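Local coordinates for protein probable ATP-dependent kinase TDA10 (Saccharomyces cerevisiae, PDB 1ODF) that is probably an ATP-dependent kinase of the GLYK family whose phosphate-accepting substrate is not yet known, at residues 214-225 / 241-252. Sequence-based numbering, arbitrary orientation.
Sequences INNVYGWRLQQE and VHAFVDRYMPSY
Tyr218 is the knob of this contact: its ring drops into a hole formed by His242, Val245, Asp246 and Met249. Its CG lies anti to the carbonyl carbon (chi1 -72°), which carries the ring across to helix 238-246. Val245 CG1 presses on one face of the ring, 3.7 Å from the centroid, while the His242 imidazole forms an offset stack with it, the planes tilted by 26°. Met249 CG packs against Tyr218 CZ (3.8 Å), its sulfur in an oblique Met-aromatic contact. At the far end Tyr218 OH donates a hydrogen bond to Asp246 OD2, modelled at a doubtfully short 2.4 Å. With an alanine in place of Tyr218, the hollow would probably be left unfilled and the Asp246 carboxylate would lose its hydroxyl mate.

On one flank of the knob Val241 divides its methyls, CG1 against Arg221 CB and CG (3.8 Å to CG), CG2 against Glu225 CB and CG. Arg221 bends at chi2 and brings its guanidinium over the Phe244 face as a cation-pi contact, CZ 4.7 Å from the ring centroid. On the other flank Met249 CE nestles between Ile214 CG1 (4.0 Å) and Val217 CB, and Ile214 CD1 rests over a face of the Tyr252 ring. Tyr252 OH is hydrogen-bonded to Gln40 OE1 of the predicted ATP site, so this end of a single knob-in-hole contact between obliquely antiparallel helices lies near the probable P-loop of a kinase fold resembling pantothenate kinase.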
loop_
_atom_site.group_PDB
_atom_site.type_symbol
_atom_site.label_atom_id
_atom_site.label_comp_id
_atom_site.label_asym_id
_atom_site.label_seq_id
_atom_site.Cartn_x
_atom_site.Cartn_y
_atom_site.Cartn_z
ATOM N N ILE A 214 -7.370 14.255 -7.969
ATOM C CA ILE A 214 -7.441 12.804 -7.949
ATOM C C ILE A 214 -7.696 12.178 -9.324
ATOM O O ILE A 214 -7.414 10.994 -9.539
ATOM C CB ILE A 214 -8.514 12.305 -6.951
ATOM C CG1 ILE A 214 -8.242 10.840 -6.603
ATOM C CG2 ILE A 214 -9.907 12.455 -7.545
ATOM C CD1 ILE A 214 -6.844 10.595 -6.014
ATOM N N ASN A 215 -8.224 12.965 -10.256
ATOM C CA ASN A 215 -8.485 12.439 -11.586
ATOM C C ASN A 215 -7.177 12.271 -12.346
ATOM O O ASN A 215 -7.160 11.817 -13.490
ATOM C CB ASN A 215 -9.462 13.342 -12.345
ATOM C CG ASN A 215 -10.887 13.199 -11.840
ATOM O OD1 ASN A 215 -11.397 12.085 -11.699
ATOM N ND2 ASN A 215 -11.539 14.324 -11.568
ATOM N N ASN A 216 -6.077 12.631 -11.694
ATOM C CA ASN A 216 -4.765 12.471 -12.299
ATOM C C ASN A 216 -4.534 10.976 -12.458
ATOM O O ASN A 216 -3.778 10.537 -13.325
ATOM C CB ASN A 216 -3.676 13.062 -11.397
ATOM C CG ASN A 216 -3.657 14.580 -11.421
ATOM O OD1 ASN A 216 -2.824 15.215 -10.769
ATOM N ND2 ASN A 216 -4.574 15.168 -12.177
ATOM N N VAL A 217 -5.200 10.198 -11.610
ATOM C CA VAL A 217 -5.075 8.751 -11.641
ATOM C C VAL A 217 -5.485 8.188 -13.001
ATOM O O VAL A 217 -4.818 7.298 -13.523
ATOM C CB VAL A 217 -5.912 8.092 -10.509
ATOM C CG1 VAL A 217 -5.908 6.574 -10.656
ATOM C CG2 VAL A 217 -5.330 8.474 -9.156
ATOM N N TYR A 218 -6.574 8.698 -13.574
ATOM C CA TYR A 218 -7.008 8.223 -14.888
ATOM C C TYR A 218 -5.885 8.501 -15.871
ATOM O O TYR A 218 -5.444 7.611 -16.605
ATOM C CB TYR A 218 -8.269 8.948 -15.367
ATOM C CG TYR A 218 -9.533 8.566 -14.636
ATOM C CD1 TYR A 218 -10.002 9.330 -13.564
ATOM C CD2 TYR A 218 -10.266 7.441 -15.016
ATOM C CE1 TYR A 218 -11.170 8.982 -12.893
ATOM C CE2 TYR A 218 -11.436 7.081 -14.351
ATOM C CZ TYR A 218 -11.881 7.857 -13.290
ATOM O OH TYR A 218 -13.025 7.503 -12.616
ATOM N N GLY A 219 -5.419 9.745 -15.868
ATOM C CA GLY A 219 -4.346 10.137 -16.759
ATOM C C GLY A 219 -3.138 9.229 -16.670
ATOM O O GLY A 219 -2.671 8.711 -17.682
ATOM N N TRP A 220 -2.633 9.026 -15.458
ATOM C CA TRP A 220 -1.464 8.184 -15.251
ATOM C C TRP A 220 -1.630 6.757 -15.769
ATOM O O TRP A 220 -0.681 6.167 -16.280
ATOM C CB TRP A 220 -1.095 8.152 -13.769
ATOM C CG TRP A 220 -0.728 9.491 -13.204
ATOM C CD1 TRP A 220 -0.154 10.534 -13.873
ATOM C CD2 TRP A 220 -0.840 9.906 -11.836
ATOM N NE1 TRP A 220 0.104 11.569 -13.007
ATOM C CE2 TRP A 220 -0.306 11.211 -11.751
ATOM C CE3 TRP A 220 -1.336 9.301 -10.674
ATOM C CZ2 TRP A 220 -0.254 11.923 -10.549
ATOM C CZ3 TRP A 220 -1.284 10.010 -9.478
ATOM C CH2 TRP A 220 -0.746 11.308 -9.427
ATOM N N ARG A 221 -2.825 6.194 -15.641
ATOM C CA ARG A 221 -3.028 4.835 -16.124
ATOM C C ARG A 221 -3.256 4.797 -17.640
ATOM O O ARG A 221 -2.933 3.804 -18.295
ATOM C CB ARG A 221 -4.197 4.166 -15.399
ATOM C CG ARG A 221 -4.308 2.675 -15.711
ATOM C CD ARG A 221 -2.968 1.964 -15.477
ATOM N NE ARG A 221 -2.918 0.658 -16.131
ATOM C CZ ARG A 221 -3.333 -0.481 -15.585
ATOM N NH1 ARG A 221 -3.249 -1.613 -16.273
ATOM N NH2 ARG A 221 -3.809 -0.498 -14.348
ATOM N N LEU A 222 -3.809 5.874 -18.193
ATOM C CA LEU A 222 -4.041 5.955 -19.633
ATOM C C LEU A 222 -2.685 5.980 -20.322
ATOM O O LEU A 222 -2.494 5.363 -21.373
ATOM C CB LEU A 222 -4.823 7.224 -19.991
ATOM C CG LEU A 222 -6.344 7.169 -19.809
ATOM C CD1 LEU A 222 -6.910 8.581 -19.702
ATOM C CD2 LEU A 222 -6.972 6.410 -20.973
ATOM N N GLN A 223 -1.743 6.694 -19.714
ATOM C CA GLN A 223 -0.400 6.798 -20.253
ATOM C C GLN A 223 0.250 5.423 -20.260
ATOM O O GLN A 223 0.700 4.945 -21.302
ATOM C CB GLN A 223 0.439 7.754 -19.405
ATOM C CG GLN A 223 1.933 7.711 -19.715
ATOM C CD GLN A 223 2.788 8.338 -18.617
ATOM O OE1 GLN A 223 4.020 8.231 -18.636
ATOM N NE2 GLN A 223 2.140 8.997 -17.656
ATOM N N GLN A 224 0.285 4.794 -19.090
ATOM C CA GLN A 224 0.891 3.477 -18.922
ATOM C C GLN A 224 0.401 2.458 -19.956
ATOM O O GLN A 224 1.198 1.746 -20.569
ATOM C CB GLN A 224 0.608 2.957 -17.507
ATOM C CG GLN A 224 1.374 1.697 -17.135
ATOM C CD GLN A 224 1.031 1.180 -15.741
ATOM O OE1 GLN A 224 -0.079 0.705 -15.488
ATOM N NE2 GLN A 224 1.992 1.271 -14.829
ATOM N N GLU A 225 -0.912 2.403 -20.150
ATOM C CA GLU A 225 -1.513 1.461 -21.084
ATOM C C GLU A 225 -1.195 1.758 -22.557
ATOM O O GLU A 225 -1.047 0.838 -23.366
ATOM C CB GLU A 225 -3.030 1.429 -20.880
ATOM C CG GLU A 225 -3.670 0.104 -21.263
ATOM C CD GLU A 225 -3.372 -0.997 -20.255
ATOM O OE1 GLU A 225 -2.284 -0.977 -19.638
ATOM O OE2 GLU A 225 -4.227 -1.892 -20.091
ATOM N N VAL A 241 -9.853 1.214 -19.491
ATOM C CA VAL A 241 -8.967 1.818 -18.509
ATOM C C VAL A 241 -9.825 2.645 -17.562
ATOM O O VAL A 241 -9.569 2.690 -16.362
ATOM C CB VAL A 241 -7.896 2.708 -19.180
ATOM C CG1 VAL A 241 -7.100 3.464 -18.129
ATOM C CG2 VAL A 241 -6.959 1.840 -19.998
ATOM N N HIS A 242 -10.853 3.288 -18.102
ATOM C CA HIS A 242 -11.741 4.081 -17.268
ATOM C C HIS A 242 -12.518 3.163 -16.348
ATOM O O HIS A 242 -12.721 3.468 -15.177
ATOM C CB HIS A 242 -12.714 4.903 -18.116
ATOM C CG HIS A 242 -12.254 6.307 -18.348
ATOM N ND1 HIS A 242 -11.210 6.617 -19.194
ATOM C CD2 HIS A 242 -12.642 7.474 -17.783
ATOM C CE1 HIS A 242 -10.971 7.915 -19.137
ATOM N NE2 HIS A 242 -11.826 8.458 -18.288
ATOM N N ALA A 243 -12.948 2.032 -16.891
ATOM C CA ALA A 243 -13.705 1.062 -16.121
ATOM C C ALA A 243 -12.818 0.506 -15.014
ATOM O O ALA A 243 -13.279 0.255 -13.899
ATOM C CB ALA A 243 -14.193 -0.068 -17.035
ATOM N N PHE A 244 -11.543 0.319 -15.335
ATOM C CA PHE A 244 -10.583 -0.196 -14.371
ATOM C C PHE A 244 -10.435 0.781 -13.211
ATOM O O PHE A 244 -10.627 0.408 -12.054
ATOM C CB PHE A 244 -9.211 -0.407 -15.023
ATOM C CG PHE A 244 -8.152 -0.887 -14.061
ATOM C CD1 PHE A 244 -8.069 -2.232 -13.704
ATOM C CD2 PHE A 244 -7.262 0.017 -13.471
ATOM C CE1 PHE A 244 -7.114 -2.672 -12.771
ATOM C CE2 PHE A 244 -6.313 -0.414 -12.542
ATOM C CZ PHE A 244 -6.241 -1.763 -12.192
ATOM N N VAL A 245 -10.096 2.030 -13.532
ATOM C CA VAL A 245 -9.902 3.063 -12.522
ATOM C C VAL A 245 -11.174 3.345 -11.725
ATOM O O VAL A 245 -11.112 3.581 -10.521
ATOM C CB VAL A 245 -9.376 4.375 -13.165
ATOM C CG1 VAL A 245 -9.155 5.445 -12.098
ATOM C CG2 VAL A 245 -8.071 4.096 -13.898
ATOM N N ASP A 246 -12.322 3.307 -12.392
ATOM C CA ASP A 246 -13.597 3.554 -11.727
ATOM C C ASP A 246 -13.781 2.623 -10.530
ATOM O O ASP A 246 -14.506 2.943 -9.590
ATOM C CB ASP A 246 -14.763 3.364 -12.712
ATOM C CG ASP A 246 -14.953 4.563 -13.642
ATOM O OD1 ASP A 246 -15.760 4.471 -14.592
ATOM O OD2 ASP A 246 -14.300 5.600 -13.425
ATOM N N ARG A 247 -13.132 1.464 -10.575
ATOM C CA ARG A 247 -13.226 0.500 -9.486
ATOM C C ARG A 247 -12.562 1.025 -8.211
ATOM O O ARG A 247 -12.948 0.650 -7.108
ATOM C CB ARG A 247 -12.565 -0.820 -9.889
ATOM C CG ARG A 247 -13.446 -1.747 -10.703
ATOM C CD ARG A 247 -12.608 -2.710 -11.537
ATOM N NE ARG A 247 -11.614 -3.456 -10.760
ATOM C CZ ARG A 247 -11.893 -4.452 -9.922
ATOM N NH1 ARG A 247 -13.153 -4.839 -9.734
ATOM N NH2 ARG A 247 -10.905 -5.078 -9.290
ATOM N N TYR A 248 -11.572 1.899 -8.369
ATOM C CA TYR A 248 -10.846 2.446 -7.227
ATOM C C TYR A 248 -11.320 3.823 -6.757
ATOM O O TYR A 248 -11.173 4.165 -5.585
ATOM C CB TYR A 248 -9.357 2.511 -7.559
ATOM C CG TYR A 248 -8.735 1.160 -7.810
ATOM C CD1 TYR A 248 -8.040 0.495 -6.802
ATOM C CD2 TYR A 248 -8.835 0.544 -9.061
ATOM C CE1 TYR A 248 -7.453 -0.753 -7.031
ATOM C CE2 TYR A 248 -8.257 -0.702 -9.301
ATOM C CZ TYR A 248 -7.566 -1.345 -8.282
ATOM O OH TYR A 248 -6.989 -2.577 -8.508
ATOM N N MET A 249 -11.883 4.608 -7.670
ATOM C CA MET A 249 -12.365 5.946 -7.338
ATOM C C MET A 249 -13.278 6.057 -6.115
ATOM O O MET A 249 -13.173 7.014 -5.349
ATOM C CB MET A 249 -13.066 6.558 -8.549
ATOM C CG MET A 249 -12.119 7.201 -9.534
ATOM S SD MET A 249 -11.253 8.567 -8.759
ATOM C CE MET A 249 -9.585 8.181 -9.237
ATOM N N PRO A 250 -14.204 5.098 -5.924
ATOM C CA PRO A 250 -15.080 5.202 -4.747
ATOM C C PRO A 250 -14.253 5.226 -3.454
ATOM O O PRO A 250 -14.496 6.043 -2.558
ATOM C CB PRO A 250 -15.960 3.961 -4.863
ATOM C CG PRO A 250 -16.064 3.772 -6.359
ATOM C CD PRO A 250 -14.644 4.009 -6.816
ATOM N N SER A 251 -13.269 4.336 -3.373
ATOM C CA SER A 251 -12.400 4.273 -2.201
ATOM C C SER A 251 -11.683 5.602 -1.987
ATOM O O SER A 251 -11.627 6.114 -0.875
ATOM C CB SER A 251 -11.370 3.159 -2.365
ATOM O OG SER A 251 -12.002 1.898 -2.328
ATOM N N TYR A 252 -11.134 6.152 -3.065
ATOM C CA TYR A 252 -10.426 7.424 -2.998
ATOM C C TYR A 252 -11.332 8.514 -2.442
ATOM O O TYR A 252 -10.967 9.206 -1.490
ATOM C CB TYR A 252 -9.918 7.830 -4.396
ATOM C CG TYR A 252 -8.681 7.082 -4.846
ATOM C CD1 TYR A 252 -8.606 6.510 -6.119
ATOM C CD2 TYR A 252 -7.587 6.928 -3.990
ATOM C CE1 TYR A 252 -7.469 5.798 -6.522
ATOM C CE2 TYR A 252 -6.448 6.219 -4.386
ATOM C CZ TYR A 252 -6.395 5.656 -5.647
ATOM O OH TYR A 252 -5.277 4.932 -6.019
#